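Local coordinates for protein probable ATP-dependent kinase TDA10 (Saccharomyces cerevisiae, PDB 1ODF) that probably acts as an ATP-dependent kinase of still unknown specificity and closely resembles bacterial pantothenate kinase in structure, at residues N216-R221 against A243-Y248; N89-Q94 against T179-D184; P31-F36 against P200-L205. All coordinates share one frame; numbering follows the deposited sequence.

Contact 3 is the core contact of the three. It joins two adjacent inner strands of the mixed, mostly parallel sheet by backbone hydrogen bonds and apolar side chains. Contacts 1 and 2 are partly buried and lie across the chain's centre from it, about 29 and 30 Å away between centres. Contact 1 pairs two helices through a valine, a tyrosine and charged groups. Contact 2 ties a loop to a helix start, mostly through one asparagine. These two touch each other, where Arg247 packs on backbone carbonyls of 89-94. The elements also follow one another: helix 182-195 of contact 2 precedes strand 204-211 of contact 3, which precedes helix 216-232 of contact 1.

Contact 1 (N216-R221 against A243-Y248); sequences NVYGWR and AFVDRY
Tyr218 and Val245 are the closest CA pair between 216-221 and 243-248, 6.4 Å apart. Two consecutive helices of the chain, 216-232 and 238-246, pack here, the first turn of one near the C-terminal part of the other. Val245 CG1 sits over one face of the Tyr218 ring, 3.7 Å from the ring centroid and 15° off the normal, a CH-pi contact. Val245 CG1 also touches Val217 CG1 at 3.7 Å. Both are the branches anti to their own backbone N. Val245 CG2 rests more loosely on Arg221 CB. His242 stacks on the Tyr218 ring, and Met249 of the next helix touches both Tyr218 and Val217. Val217 also lies close to Pro39 of the predicted ATP-binding loop. Tyr218 OH donates to Asp246 OD2 at the ring edge; the modelled 2.4 Å is very short and doubtful. Ring and carboxylate planes stand 78° apart. On the other flank Arg221 makes a cation-pi contact with Phe244, which lies near a sulfate ion, probably from the crystallisation liquor. The Arg221 chain bends at chi2 (52°), and its CZ comes to 4.7 Å from the centroid of the Phe244 ring. Arg221 NH2 lies 3.1 Å from Phe244 CE2.

Contact 2 (N89-Q94 against T179-D184); sequences NNKLLQ and TGDMVD
Asp181 faces Asn90, their CA atoms 5.0 Å apart, where a turn meets the loop 89-94. Thr179 to Met182 form a type II' beta turn that leads into helix 182-195, and Gly180 takes the positive phi it needs. The Asp181 side chain slides past that of Asn90 in the opposite direction, and Asp181 CB lies 3.0 Å from Asn90 OD1. Asp181 OD2 accepts a weak bond from Lys91 N, while Lys91 NZ, 4.0 Å from Asp181 OD2, is too far for a salt bridge. Asp181 O takes a straight bond from Asn90 ND2, 2.8 Å long and 165° at the hydrogen, in the carbonyl plane and on a lone pair. Met182 presents SD to Leu92 CD1 at 3.6 Å. Asp184 OD2 uses its anti lone pair to accept from Asn90 ND2 at 3.2 Å. The Asn90 amide reaches both aspartates because its CG stands anti to the backbone N (chi1 -169°). Asn90 OD1 takes weak bonds from Leu93 N and from Leu92 N, the latter closing an Asx turn. With both ends held, the amide's rotation should be fixed. The loop runs between helices 77-86 and 104-114. Met182 packs on helix 249-262, and Leu93 and Asp184 both touch Phe87, just beyond helix 77-86.

Contact 3 (P31-F36 against P200-L205); sequences PLFIFF and PEIKSL
Ile202 CG2 reaches both aromatic rings at the apolar centre, lying 4.1 Å from Phe33 CG and 4.2 Å from Phe35 CZ. This methyl is anti to the Ile202 backbone N, and the side chain crosses Phe35 at about a right angle. Phe33 CB lies over one face of the Phe35 ring, toward its rim, and Ser204 OG lies 3.8 Å from Phe35 CE1. Leu158 and Leu265 also touch Phe35. Replacing Phe35 by alanine is likely to open a gap beside Ile202 and Ser204 and to take the ring away from Phe33 CB. On the other side of the sheet, Leu32, Ile34 and Leu205 pack under helix 8-24. Further out come the backbone bonds of a parallel pair. Phe33 N donates to Lys203 O at 2.8 Å. Leu205 N donates back to Phe33 O at 3.0 Å, and Phe35 N donates to Leu205 O at 3.1 Å. At the polar edge a water accepts from Lys203 N and lies 2.7 Å from Pro31 O, bridging the two segments. Strands 32-37 and 204-211 are adjacent inner strands of the sheet. Strand 32-37 runs directly into the predicted ATP-binding residues 38-45, the strand-loop-helix of a Walker A P-loop, as in P-loop kinases.

Contact 1 (N216-R221 against A243-Y248)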
ATOM      1  N   ASN A 216       4.325  13.789 -11.153  1.00 54.23           N
ATOM      2  CA  ASN A 216       5.672  13.255 -11.029  1.00 52.75           C
ATOM      3  C   ASN A 216       5.572  11.756 -11.269  1.00 51.84           C
ATOM      4  O   ASN A 216       6.534  11.112 -11.691  1.00 52.11           O
ATOM      5  CB  ASN A 216       6.232  13.510  -9.626  1.00 53.97           C
ATOM      6  CG  ASN A 216       6.637  14.958  -9.413  1.00 54.62           C
ATOM      7  OD1 ASN A 216       7.130  15.329  -8.345  1.00 54.41           O
ATOM      8  ND2 ASN A 216       6.432  15.782 -10.432  1.00 52.93           N
ATOM      9  N   VAL A 217       4.392  11.207 -10.998  1.00 49.61           N
ATOM     10  CA  VAL A 217       4.151   9.785 -11.174  1.00 48.95           C
ATOM     11  C   VAL A 217       4.391   9.358 -12.622  1.00 47.70           C
ATOM     12  O   VAL A 217       4.987   8.311 -12.861  1.00 46.09           O
ATOM     13  CB  VAL A 217       2.712   9.402 -10.730  1.00 48.00           C
ATOM     14  CG1 VAL A 217       2.415   7.946 -11.076  1.00 49.42           C
ATOM     15  CG2 VAL A 217       2.570   9.606  -9.229  1.00 47.69           C
ATOM     16  N   TYR A 218       3.932  10.158 -13.583  1.00 47.52           N
ATOM     17  CA  TYR A 218       4.150   9.822 -14.990  1.00 47.29           C
ATOM     18  C   TYR A 218       5.649   9.759 -15.220  1.00 48.21           C
ATOM     19  O   TYR A 218       6.173   8.776 -15.754  1.00 47.12           O
ATOM     20  CB  TYR A 218       3.555  10.878 -15.926  1.00 46.52           C
ATOM     21  CG  TYR A 218       2.047  10.880 -15.997  1.00 46.70           C
ATOM     22  CD1 TYR A 218       1.292  11.752 -15.208  1.00 48.07           C
ATOM     23  CD2 TYR A 218       1.371  10.013 -16.856  1.00 45.46           C
ATOM     24  CE1 TYR A 218      -0.097  11.760 -15.277  1.00 46.78           C
ATOM     25  CE2 TYR A 218      -0.021  10.010 -16.932  1.00 45.91           C
ATOM     26  CZ  TYR A 218      -0.747  10.886 -16.139  1.00 46.25           C
ATOM     27  OH  TYR A 218      -2.121  10.881 -16.193  1.00 45.51           O
ATOM     28  N   GLY A 219       6.336  10.815 -14.799  1.00 48.51           N
ATOM     29  CA  GLY A 219       7.774  10.876 -14.959  1.00 49.53           C
ATOM     30  C   GLY A 219       8.486   9.659 -14.409  1.00 50.46           C
ATOM     31  O   GLY A 219       9.269   9.023 -15.111  1.00 51.20           O
ATOM     32  N   TRP A 220       8.210   9.325 -13.152  1.00 50.98           N
ATOM     33  CA  TRP A 220       8.845   8.182 -12.512  1.00 51.48           C
ATOM     34  C   TRP A 220       8.627   6.862 -13.247  1.00 51.50           C
ATOM     35  O   TRP A 220       9.521   6.020 -13.291  1.00 49.94           O
ATOM     36  CB  TRP A 220       8.360   8.052 -11.069  1.00 52.74           C
ATOM     37  CG  TRP A 220       8.693   9.231 -10.206  1.00 53.45           C
ATOM     38  CD1 TRP A 220       9.771  10.061 -10.332  1.00 54.38           C
ATOM     39  CD2 TRP A 220       7.988   9.668  -9.037  1.00 53.77           C
ATOM     40  NE1 TRP A 220       9.784  10.982  -9.313  1.00 54.45           N
ATOM     41  CE2 TRP A 220       8.702  10.763  -8.503  1.00 53.76           C
ATOM     42  CE3 TRP A 220       6.824   9.237  -8.387  1.00 53.59           C
ATOM     43  CZ2 TRP A 220       8.290  11.436  -7.348  1.00 53.48           C
ATOM     44  CZ3 TRP A 220       6.414   9.907  -7.238  1.00 53.80           C
ATOM     45  CH2 TRP A 220       7.148  10.995  -6.732  1.00 52.80           C
ATOM     46  N   ARG A 221       7.447   6.668 -13.822  1.00 52.25           N
ATOM     47  CA  ARG A 221       7.198   5.424 -14.536  1.00 55.05           C
ATOM     48  C   ARG A 221       7.799   5.445 -15.947  1.00 55.87           C
ATOM     49  O   ARG A 221       8.160   4.398 -16.488  1.00 56.25           O
ATOM     50  CB  ARG A 221       5.700   5.123 -14.606  1.00 55.72           C
ATOM     51  CG  ARG A 221       5.403   3.726 -15.148  1.00 59.48           C
ATOM     52  CD  ARG A 221       6.195   2.660 -14.379  1.00 60.95           C
ATOM     53  NE  ARG A 221       6.255   1.393 -15.103  1.00 64.79           N
ATOM     54  CZ  ARG A 221       5.347   0.424 -15.016  1.00 65.87           C
ATOM     55  NH1 ARG A 221       5.496  -0.687 -15.725  1.00 66.73           N
ATOM     56  NH2 ARG A 221       4.307   0.551 -14.205  1.00 66.94           N
ATOM     57  N   ALA A 243      -1.172   5.600 -20.600  1.00 47.42           N
ATOM     58  CA  ALA A 243      -2.433   4.893 -20.469  1.00 46.76           C
ATOM     59  C   ALA A 243      -2.429   4.110 -19.162  1.00 45.37           C
ATOM     60  O   ALA A 243      -3.453   4.009 -18.482  1.00 45.00           O
ATOM     61  CB  ALA A 243      -2.631   3.947 -21.660  1.00 47.45           C
ATOM     62  N   PHE A 244      -1.269   3.562 -18.820  1.00 43.17           N
ATOM     63  CA  PHE A 244      -1.122   2.796 -17.593  1.00 42.82           C
ATOM     64  C   PHE A 244      -1.368   3.695 -16.386  1.00 43.25           C
ATOM     65  O   PHE A 244      -2.224   3.398 -15.553  1.00 41.40           O
ATOM     66  CB  PHE A 244       0.285   2.195 -17.488  1.00 40.90           C
ATOM     67  CG  PHE A 244       0.523   1.434 -16.205  1.00 40.88           C
ATOM     68  CD1 PHE A 244       0.069   0.124 -16.058  1.00 40.58           C
ATOM     69  CD2 PHE A 244       1.162   2.045 -15.122  1.00 39.47           C
ATOM     70  CE1 PHE A 244       0.248  -0.568 -14.848  1.00 37.71           C
ATOM     71  CE2 PHE A 244       1.340   1.364 -13.916  1.00 37.94           C
ATOM     72  CZ  PHE A 244       0.881   0.053 -13.781  1.00 36.56           C
ATOM     73  N   VAL A 245      -0.613   4.790 -16.305  1.00 42.93           N
ATOM     74  CA  VAL A 245      -0.729   5.728 -15.195  1.00 43.31           C
ATOM     75  C   VAL A 245      -2.112   6.370 -15.116  1.00 44.99           C
ATOM     76  O   VAL A 245      -2.635   6.584 -14.025  1.00 45.39           O
ATOM     77  CB  VAL A 245       0.363   6.830 -15.284  1.00 42.48           C
ATOM     78  CG1 VAL A 245       0.249   7.796 -14.106  1.00 38.58           C
ATOM     79  CG2 VAL A 245       1.741   6.182 -15.291  1.00 40.03           C
ATOM     80  N   ASP A 246      -2.707   6.662 -16.267  1.00 45.24           N
ATOM     81  CA  ASP A 246      -4.033   7.270 -16.307  1.00 46.59           C
ATOM     82  C   ASP A 246      -5.042   6.437 -15.519  1.00 46.79           C
ATOM     83  O   ASP A 246      -6.046   6.958 -15.036  1.00 45.25           O
ATOM     84  CB  ASP A 246      -4.512   7.420 -17.761  1.00 47.02           C
ATOM     85  CG  ASP A 246      -3.881   8.617 -18.472  1.00 49.40           C
ATOM     86  OD1 ASP A 246      -4.062   8.758 -19.700  1.00 51.51           O
ATOM     87  OD2 ASP A 246      -3.207   9.423 -17.805  1.00 50.45           O
ATOM     88  N   ARG A 247      -4.778   5.140 -15.401  1.00 46.56           N
ATOM     89  CA  ARG A 247      -5.665   4.250 -14.663  1.00 47.93           C
ATOM     90  C   ARG A 247      -5.663   4.567 -13.166  1.00 47.36           C
ATOM     91  O   ARG A 247      -6.650   4.325 -12.477  1.00 48.35           O
ATOM     92  CB  ARG A 247      -5.243   2.793 -14.868  1.00 48.73           C
ATOM     93  CG  ARG A 247      -5.763   2.156 -16.142  1.00 51.22           C
ATOM     94  CD  ARG A 247      -4.882   0.988 -16.571  1.00 55.52           C
ATOM     95  NE  ARG A 247      -4.666  -0.009 -15.519  1.00 57.57           N
ATOM     96  CZ  ARG A 247      -5.580  -0.879 -15.094  1.00 57.74           C
ATOM     97  NH1 ARG A 247      -6.801  -0.884 -15.626  1.00 56.09           N
ATOM     98  NH2 ARG A 247      -5.263  -1.760 -14.150  1.00 55.42           N
ATOM     99  N   TYR A 248      -4.558   5.117 -12.673  1.00 44.92           N
ATOM    100  CA  TYR A 248      -4.430   5.437 -11.254  1.00 46.24           C
ATOM    101  C   TYR A 248      -4.721   6.894 -10.890  1.00 45.46           C
ATOM    102  O   TYR A 248      -5.131   7.185  -9.769  1.00 44.67           O
ATOM    103  CB  TYR A 248      -3.027   5.068 -10.778  1.00 44.67           C
ATOM    104  CG  TYR A 248      -2.724   3.594 -10.877  1.00 47.11           C
ATOM    105  CD1 TYR A 248      -2.852   2.761  -9.767  1.00 47.48           C
ATOM    106  CD2 TYR A 248      -2.302   3.026 -12.083  1.00 48.16           C
ATOM    107  CE1 TYR A 248      -2.565   1.395  -9.850  1.00 49.37           C
ATOM    108  CE2 TYR A 248      -2.015   1.666 -12.180  1.00 48.27           C
ATOM    109  CZ  TYR A 248      -2.147   0.855 -11.059  1.00 50.08           C
ATOM    110  OH  TYR A 248      -1.864  -0.492 -11.143  1.00 51.26           O
TER

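Contact 2 (N89-Q94 against T179-D184)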
ATOM      1  N   ASN A  89     -17.777  -3.521 -18.274  1.00 62.05           N
ATOM      2  CA  ASN A  89     -17.760  -2.165 -18.809  1.00 61.11           C
ATOM      3  C   ASN A  89     -16.930  -1.165 -18.025  1.00 59.59           C
ATOM      4  O   ASN A  89     -16.855   0.009 -18.391  1.00 60.39           O
ATOM      5  CB  ASN A  89     -19.192  -1.663 -18.954  1.00 64.13           C
ATOM      6  CG  ASN A  89     -20.019  -2.557 -19.860  1.00 66.38           C
ATOM      7  OD1 ASN A  89     -19.680  -2.753 -21.034  1.00 67.35           O
ATOM      8  ND2 ASN A  89     -21.100  -3.115 -19.320  1.00 66.17           N
ATOM      9  N   ASN A  90     -16.305  -1.627 -16.949  1.00 57.11           N
ATOM     10  CA  ASN A  90     -15.467  -0.757 -16.137  1.00 55.81           C
ATOM     11  C   ASN A  90     -14.020  -1.002 -16.568  1.00 55.55           C
ATOM     12  O   ASN A  90     -13.432  -2.035 -16.244  1.00 54.38           O
ATOM     13  CB  ASN A  90     -15.649  -1.089 -14.652  1.00 53.99           C
ATOM     14  CG  ASN A  90     -15.008  -0.064 -13.745  1.00 51.62           C
ATOM     15  OD1 ASN A  90     -13.815   0.211 -13.856  1.00 50.13           O
ATOM     16  ND2 ASN A  90     -15.796   0.510 -12.840  1.00 50.10           N
ATOM     17  N   LYS A  91     -13.451  -0.057 -17.307  1.00 55.52           N
ATOM     18  CA  LYS A  91     -12.086  -0.216 -17.788  1.00 55.37           C
ATOM     19  C   LYS A  91     -11.032  -0.197 -16.684  1.00 54.72           C
ATOM     20  O   LYS A  91      -9.955  -0.777 -16.837  1.00 55.83           O
ATOM     21  CB  LYS A  91     -11.769   0.849 -18.845  1.00 57.97           C
ATOM     22  CG  LYS A  91     -12.453   0.596 -20.188  1.00 60.97           C
ATOM     23  CD  LYS A  91     -11.879   1.446 -21.330  1.00 63.34           C
ATOM     24  CE  LYS A  91     -12.456   2.857 -21.374  1.00 63.94           C
ATOM     25  NZ  LYS A  91     -12.093   3.668 -20.182  1.00 66.27           N
ATOM     26  N   LEU A  92     -11.340   0.456 -15.568  1.00 52.67           N
ATOM     27  CA  LEU A  92     -10.399   0.531 -14.456  1.00 51.01           C
ATOM     28  C   LEU A  92     -10.255  -0.800 -13.705  1.00 50.54           C
ATOM     29  O   LEU A  92      -9.256  -1.031 -13.014  1.00 51.61           O
ATOM     30  CB  LEU A  92     -10.831   1.628 -13.480  1.00 49.15           C
ATOM     31  CG  LEU A  92     -10.874   3.043 -14.059  1.00 47.38           C
ATOM     32  CD1 LEU A  92     -11.336   4.010 -12.992  1.00 46.97           C
ATOM     33  CD2 LEU A  92      -9.502   3.436 -14.570  1.00 45.78           C
ATOM     34  N   LEU A  93     -11.242  -1.680 -13.849  1.00 48.78           N
ATOM     35  CA  LEU A  93     -11.201  -2.962 -13.157  1.00 47.69           C
ATOM     36  C   LEU A  93     -10.722  -4.118 -14.020  1.00 48.63           C
ATOM     37  O   LEU A  93     -10.609  -5.254 -13.545  1.00 47.76           O
ATOM     38  CB  LEU A  93     -12.577  -3.284 -12.567  1.00 46.68           C
ATOM     39  CG  LEU A  93     -12.947  -2.404 -11.367  1.00 47.81           C
ATOM     40  CD1 LEU A  93     -14.334  -2.774 -10.873  1.00 46.68           C
ATOM     41  CD2 LEU A  93     -11.898  -2.582 -10.249  1.00 47.12           C
ATOM     42  N   GLN A  94     -10.447  -3.831 -15.287  1.00 49.46           N
ATOM     43  CA  GLN A  94      -9.958  -4.856 -16.199  1.00 48.82           C
ATOM     44  C   GLN A  94      -8.486  -5.072 -15.867  1.00 47.95           C
ATOM     45  O   GLN A  94      -7.666  -4.159 -16.009  1.00 46.94           O
ATOM     46  CB  GLN A  94     -10.111  -4.404 -17.655  1.00 49.97           C
ATOM     47  CG  GLN A  94     -11.546  -4.146 -18.093  1.00 50.01           C
ATOM     48  CD  GLN A  94     -12.466  -5.327 -17.819  1.00 52.97           C
ATOM     49  OE1 GLN A  94     -12.111  -6.481 -18.076  1.00 53.45           O
ATOM     50  NE2 GLN A  94     -13.660  -5.041 -17.300  1.00 53.31           N
ATOM     51  N   THR A 179     -17.122   9.471 -10.711  1.00 61.59           N
ATOM     52  CA  THR A 179     -18.071   9.111 -11.744  1.00 60.88           C
ATOM     53  C   THR A 179     -17.570   7.921 -12.539  1.00 59.47           C
ATOM     54  O   THR A 179     -16.479   7.405 -12.291  1.00 59.10           O
ATOM     55  CB  THR A 179     -18.292  10.270 -12.709  1.00 62.58           C
ATOM     56  OG1 THR A 179     -19.343   9.930 -13.622  1.00 64.99           O
ATOM     57  CG2 THR A 179     -17.007  10.554 -13.492  1.00 61.59           C
ATOM     58  N   GLY A 180     -18.381   7.493 -13.499  1.00 56.88           N
ATOM     59  CA  GLY A 180     -18.014   6.376 -14.343  1.00 54.26           C
ATOM     60  C   GLY A 180     -17.450   5.174 -13.617  1.00 53.74           C
ATOM     61  O   GLY A 180     -18.030   4.681 -12.645  1.00 52.05           O
ATOM     62  N   ASP A 181     -16.301   4.708 -14.089  1.00 52.70           N
ATOM     63  CA  ASP A 181     -15.660   3.535 -13.513  1.00 51.47           C
ATOM     64  C   ASP A 181     -15.210   3.714 -12.064  1.00 50.12           C
ATOM     65  O   ASP A 181     -15.011   2.729 -11.349  1.00 49.99           O
ATOM     66  CB  ASP A 181     -14.466   3.115 -14.381  1.00 52.13           C
ATOM     67  CG  ASP A 181     -14.868   2.778 -15.816  1.00 54.29           C
ATOM     68  OD1 ASP A 181     -15.974   2.233 -16.018  1.00 54.86           O
ATOM     69  OD2 ASP A 181     -14.069   3.041 -16.741  1.00 53.12           O
ATOM     70  N   MET A 182     -15.053   4.960 -11.625  1.00 47.08           N
ATOM     71  CA  MET A 182     -14.612   5.212 -10.258  1.00 45.87           C
ATOM     72  C   MET A 182     -15.665   4.898  -9.217  1.00 45.39           C
ATOM     73  O   MET A 182     -15.347   4.700  -8.050  1.00 46.83           O
ATOM     74  CB  MET A 182     -14.155   6.662 -10.085  1.00 44.22           C
ATOM     75  CG  MET A 182     -12.733   6.912 -10.552  1.00 42.75           C
ATOM     76  SD  MET A 182     -11.553   5.728  -9.844  1.00 41.38           S
ATOM     77  CE  MET A 182     -11.502   6.275  -8.086  1.00 40.31           C
ATOM     78  N   VAL A 183     -16.919   4.853  -9.640  1.00 45.86           N
ATOM     79  CA  VAL A 183     -18.012   4.566  -8.729  1.00 46.31           C
ATOM     80  C   VAL A 183     -17.817   3.217  -8.046  1.00 46.70           C
ATOM     81  O   VAL A 183     -17.933   3.111  -6.825  1.00 46.13           O
ATOM     82  CB  VAL A 183     -19.357   4.593  -9.481  1.00 46.86           C
ATOM     83  CG1 VAL A 183     -20.475   4.024  -8.608  1.00 45.90           C
ATOM     84  CG2 VAL A 183     -19.672   6.030  -9.886  1.00 48.00           C
ATOM     85  N   ASP A 184     -17.513   2.189  -8.833  1.00 46.10           N
ATOM     86  CA  ASP A 184     -17.296   0.859  -8.276  1.00 47.26           C
ATOM     87  C   ASP A 184     -15.977   0.804  -7.499  1.00 46.48           C
ATOM     88  O   ASP A 184     -15.891   0.168  -6.449  1.00 45.38           O
ATOM     89  CB  ASP A 184     -17.271  -0.198  -9.388  1.00 50.52           C
ATOM     90  CG  ASP A 184     -18.597  -0.312 -10.126  1.00 54.46           C
ATOM     91  OD1 ASP A 184     -19.626  -0.630  -9.483  1.00 57.03           O
ATOM     92  OD2 ASP A 184     -18.606  -0.086 -11.356  1.00 56.65           O
TER

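Contact 3 (P31-F36 against P200-L205)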
ATOM      1  N   PRO A  31      -0.946  -7.114  17.910  1.00 32.42           N
ATOM      2  CA  PRO A  31       0.046  -6.661  16.931  1.00 32.20           C
ATOM      3  C   PRO A  31       0.083  -5.131  16.801  1.00 31.54           C
ATOM      4  O   PRO A  31      -0.886  -4.432  17.113  1.00 31.31           O
ATOM      5  CB  PRO A  31      -0.430  -7.305  15.621  1.00 33.24           C
ATOM      6  CG  PRO A  31      -1.346  -8.419  16.063  1.00 33.61           C
ATOM      7  CD  PRO A  31      -2.044  -7.835  17.248  1.00 34.21           C
ATOM      8  N   LEU A  32       1.221  -4.619  16.366  1.00 31.09           N
ATOM      9  CA  LEU A  32       1.372  -3.195  16.118  1.00 30.08           C
ATOM     10  C   LEU A  32       1.543  -3.178  14.604  1.00 31.46           C
ATOM     11  O   LEU A  32       2.445  -3.832  14.073  1.00 30.04           O
ATOM     12  CB  LEU A  32       2.646  -2.644  16.764  1.00 30.87           C
ATOM     13  CG  LEU A  32       2.922  -1.125  16.802  1.00 31.49           C
ATOM     14  CD1 LEU A  32       4.307  -0.856  16.282  1.00 28.51           C
ATOM     15  CD2 LEU A  32       1.916  -0.347  16.010  1.00 31.20           C
ATOM     16  N   PHE A  33       0.669  -2.469  13.903  1.00 31.91           N
ATOM     17  CA  PHE A  33       0.801  -2.387  12.455  1.00 33.54           C
ATOM     18  C   PHE A  33       1.602  -1.156  12.039  1.00 34.14           C
ATOM     19  O   PHE A  33       1.609  -0.134  12.736  1.00 34.33           O
ATOM     20  CB  PHE A  33      -0.575  -2.352  11.783  1.00 33.06           C
ATOM     21  CG  PHE A  33      -1.211  -3.704  11.655  1.00 37.88           C
ATOM     22  CD1 PHE A  33      -1.571  -4.432  12.792  1.00 38.91           C
ATOM     23  CD2 PHE A  33      -1.405  -4.276  10.402  1.00 38.58           C
ATOM     24  CE1 PHE A  33      -2.112  -5.715  12.681  1.00 41.82           C
ATOM     25  CE2 PHE A  33      -1.945  -5.560  10.279  1.00 40.70           C
ATOM     26  CZ  PHE A  33      -2.300  -6.282  11.422  1.00 40.94           C
ATOM     27  N   ILE A  34       2.301  -1.280  10.918  1.00 31.93           N
ATOM     28  CA  ILE A  34       3.068  -0.178  10.372  1.00 32.50           C
ATOM     29  C   ILE A  34       2.722  -0.099   8.885  1.00 32.82           C
ATOM     30  O   ILE A  34       3.068  -0.987   8.096  1.00 32.53           O
ATOM     31  CB  ILE A  34       4.578  -0.382  10.562  1.00 31.12           C
ATOM     32  CG1 ILE A  34       4.901  -0.457  12.055  1.00 29.86           C
ATOM     33  CG2 ILE A  34       5.336   0.796   9.938  1.00 31.45           C
ATOM     34  CD1 ILE A  34       6.358  -0.634  12.357  1.00 30.20           C
ATOM     35  N   PHE A  35       2.005   0.963   8.530  1.00 30.09           N
ATOM     36  CA  PHE A  35       1.562   1.187   7.167  1.00 30.22           C
ATOM     37  C   PHE A  35       2.445   2.162   6.408  1.00 31.86           C
ATOM     38  O   PHE A  35       2.794   3.236   6.922  1.00 30.80           O
ATOM     39  CB  PHE A  35       0.134   1.749   7.152  1.00 28.95           C
ATOM     40  CG  PHE A  35      -0.902   0.820   7.713  1.00 29.69           C
ATOM     41  CD1 PHE A  35      -1.801   1.270   8.678  1.00 28.98           C
ATOM     42  CD2 PHE A  35      -1.010  -0.497   7.253  1.00 30.79           C
ATOM     43  CE1 PHE A  35      -2.798   0.427   9.182  1.00 31.50           C
ATOM     44  CE2 PHE A  35      -2.004  -1.354   7.749  1.00 29.47           C
ATOM     45  CZ  PHE A  35      -2.900  -0.890   8.715  1.00 29.50           C
ATOM     46  N   PHE A  36       2.814   1.775   5.189  1.00 30.35           N
ATOM     47  CA  PHE A  36       3.593   2.647   4.323  1.00 30.44           C
ATOM     48  C   PHE A  36       2.696   2.949   3.144  1.00 31.58           C
ATOM     49  O   PHE A  36       2.131   2.032   2.538  1.00 32.09           O
ATOM     50  CB  PHE A  36       4.879   1.982   3.837  1.00 30.25           C
ATOM     51  CG  PHE A  36       5.957   1.916   4.886  1.00 32.63           C
ATOM     52  CD1 PHE A  36       5.885   0.991   5.928  1.00 31.36           C
ATOM     53  CD2 PHE A  36       7.051   2.770   4.822  1.00 31.41           C
ATOM     54  CE1 PHE A  36       6.892   0.918   6.885  1.00 31.96           C
ATOM     55  CE2 PHE A  36       8.067   2.704   5.776  1.00 33.14           C
ATOM     56  CZ  PHE A  36       7.989   1.777   6.807  1.00 31.93           C
ATOM     57  N   PRO A 200     -11.067  -0.270  14.168  1.00 40.00           N
ATOM     58  CA  PRO A 200     -10.820   0.130  15.559  1.00 40.15           C
ATOM     59  C   PRO A 200      -9.892  -0.776  16.353  1.00 40.56           C
ATOM     60  O   PRO A 200      -9.265  -0.338  17.313  1.00 39.97           O
ATOM     61  CB  PRO A 200     -12.219   0.164  16.155  1.00 40.61           C
ATOM     62  CG  PRO A 200     -12.880  -0.975  15.455  1.00 42.62           C
ATOM     63  CD  PRO A 200     -12.456  -0.737  14.013  1.00 41.02           C
ATOM     64  N   GLU A 201      -9.815  -2.040  15.963  1.00 41.48           N
ATOM     65  CA  GLU A 201      -8.950  -2.982  16.650  1.00 42.55           C
ATOM     66  C   GLU A 201      -7.494  -2.876  16.172  1.00 42.79           C
ATOM     67  O   GLU A 201      -6.580  -3.404  16.803  1.00 43.94           O
ATOM     68  CB  GLU A 201      -9.482  -4.398  16.447  1.00 44.83           C
ATOM     69  CG  GLU A 201      -8.631  -5.475  17.080  1.00 50.49           C
ATOM     70  CD  GLU A 201      -9.358  -6.802  17.177  1.00 53.52           C
ATOM     71  OE1 GLU A 201      -9.987  -7.205  16.174  1.00 54.45           O
ATOM     72  OE2 GLU A 201      -9.294  -7.442  18.254  1.00 55.40           O
ATOM     73  N   ILE A 202      -7.266  -2.173  15.068  1.00 40.84           N
ATOM     74  CA  ILE A 202      -5.914  -2.045  14.555  1.00 38.03           C
ATOM     75  C   ILE A 202      -5.144  -0.836  15.081  1.00 34.78           C
ATOM     76  O   ILE A 202      -5.544   0.303  14.886  1.00 31.45           O
ATOM     77  CB  ILE A 202      -5.928  -2.046  13.013  1.00 40.95           C
ATOM     78  CG1 ILE A 202      -6.169  -3.479  12.527  1.00 40.77           C
ATOM     79  CG2 ILE A 202      -4.614  -1.485  12.451  1.00 39.92           C
ATOM     80  CD1 ILE A 202      -6.208  -3.624  11.031  1.00 44.19           C
ATOM     81  N   LYS A 203      -4.038  -1.110  15.768  1.00 33.73           N
ATOM     82  CA  LYS A 203      -3.183  -0.062  16.324  1.00 32.98           C
ATOM     83  C   LYS A 203      -1.972   0.046  15.419  1.00 32.76           C
ATOM     84  O   LYS A 203      -1.315  -0.961  15.128  1.00 29.85           O
ATOM     85  CB  LYS A 203      -2.796  -0.395  17.765  1.00 34.77           C
ATOM     86  CG  LYS A 203      -3.976  -0.219  18.708  1.00 36.13           C
ATOM     87  CD  LYS A 203      -4.509   1.205  18.592  1.00 39.13           C
ATOM     88  CE  LYS A 203      -5.895   1.351  19.173  1.00 45.26           C
ATOM     89  NZ  LYS A 203      -6.421   2.740  18.984  1.00 47.96           N
ATOM     90  N   SER A 204      -1.661   1.275  15.003  1.00 29.94           N
ATOM     91  CA  SER A 204      -0.599   1.466  14.032  1.00 30.11           C
ATOM     92  C   SER A 204       0.133   2.799  13.984  1.00 31.50           C
ATOM     93  O   SER A 204      -0.310   3.820  14.521  1.00 29.96           O
ATOM     94  CB  SER A 204      -1.203   1.256  12.649  1.00 25.93           C
ATOM     95  OG  SER A 204      -2.253   2.206  12.480  1.00 24.33           O
ATOM     96  N   LEU A 205       1.260   2.753  13.282  1.00 31.69           N
ATOM     97  CA  LEU A 205       2.098   3.910  13.025  1.00 32.56           C
ATOM     98  C   LEU A 205       2.043   4.039  11.504  1.00 33.17           C
ATOM     99  O   LEU A 205       2.043   3.033  10.788  1.00 33.08           O
ATOM    100  CB  LEU A 205       3.534   3.658  13.486  1.00 32.20           C
ATOM    101  CG  LEU A 205       3.689   3.532  14.997  1.00 30.27           C
ATOM    102  CD1 LEU A 205       5.133   3.210  15.327  1.00 30.43           C
ATOM    103  CD2 LEU A 205       3.242   4.836  15.656  1.00 31.62           C
TER
HETATM  104  O   HOH W   1      -3.291  -3.480  16.435  1.00 41.45           O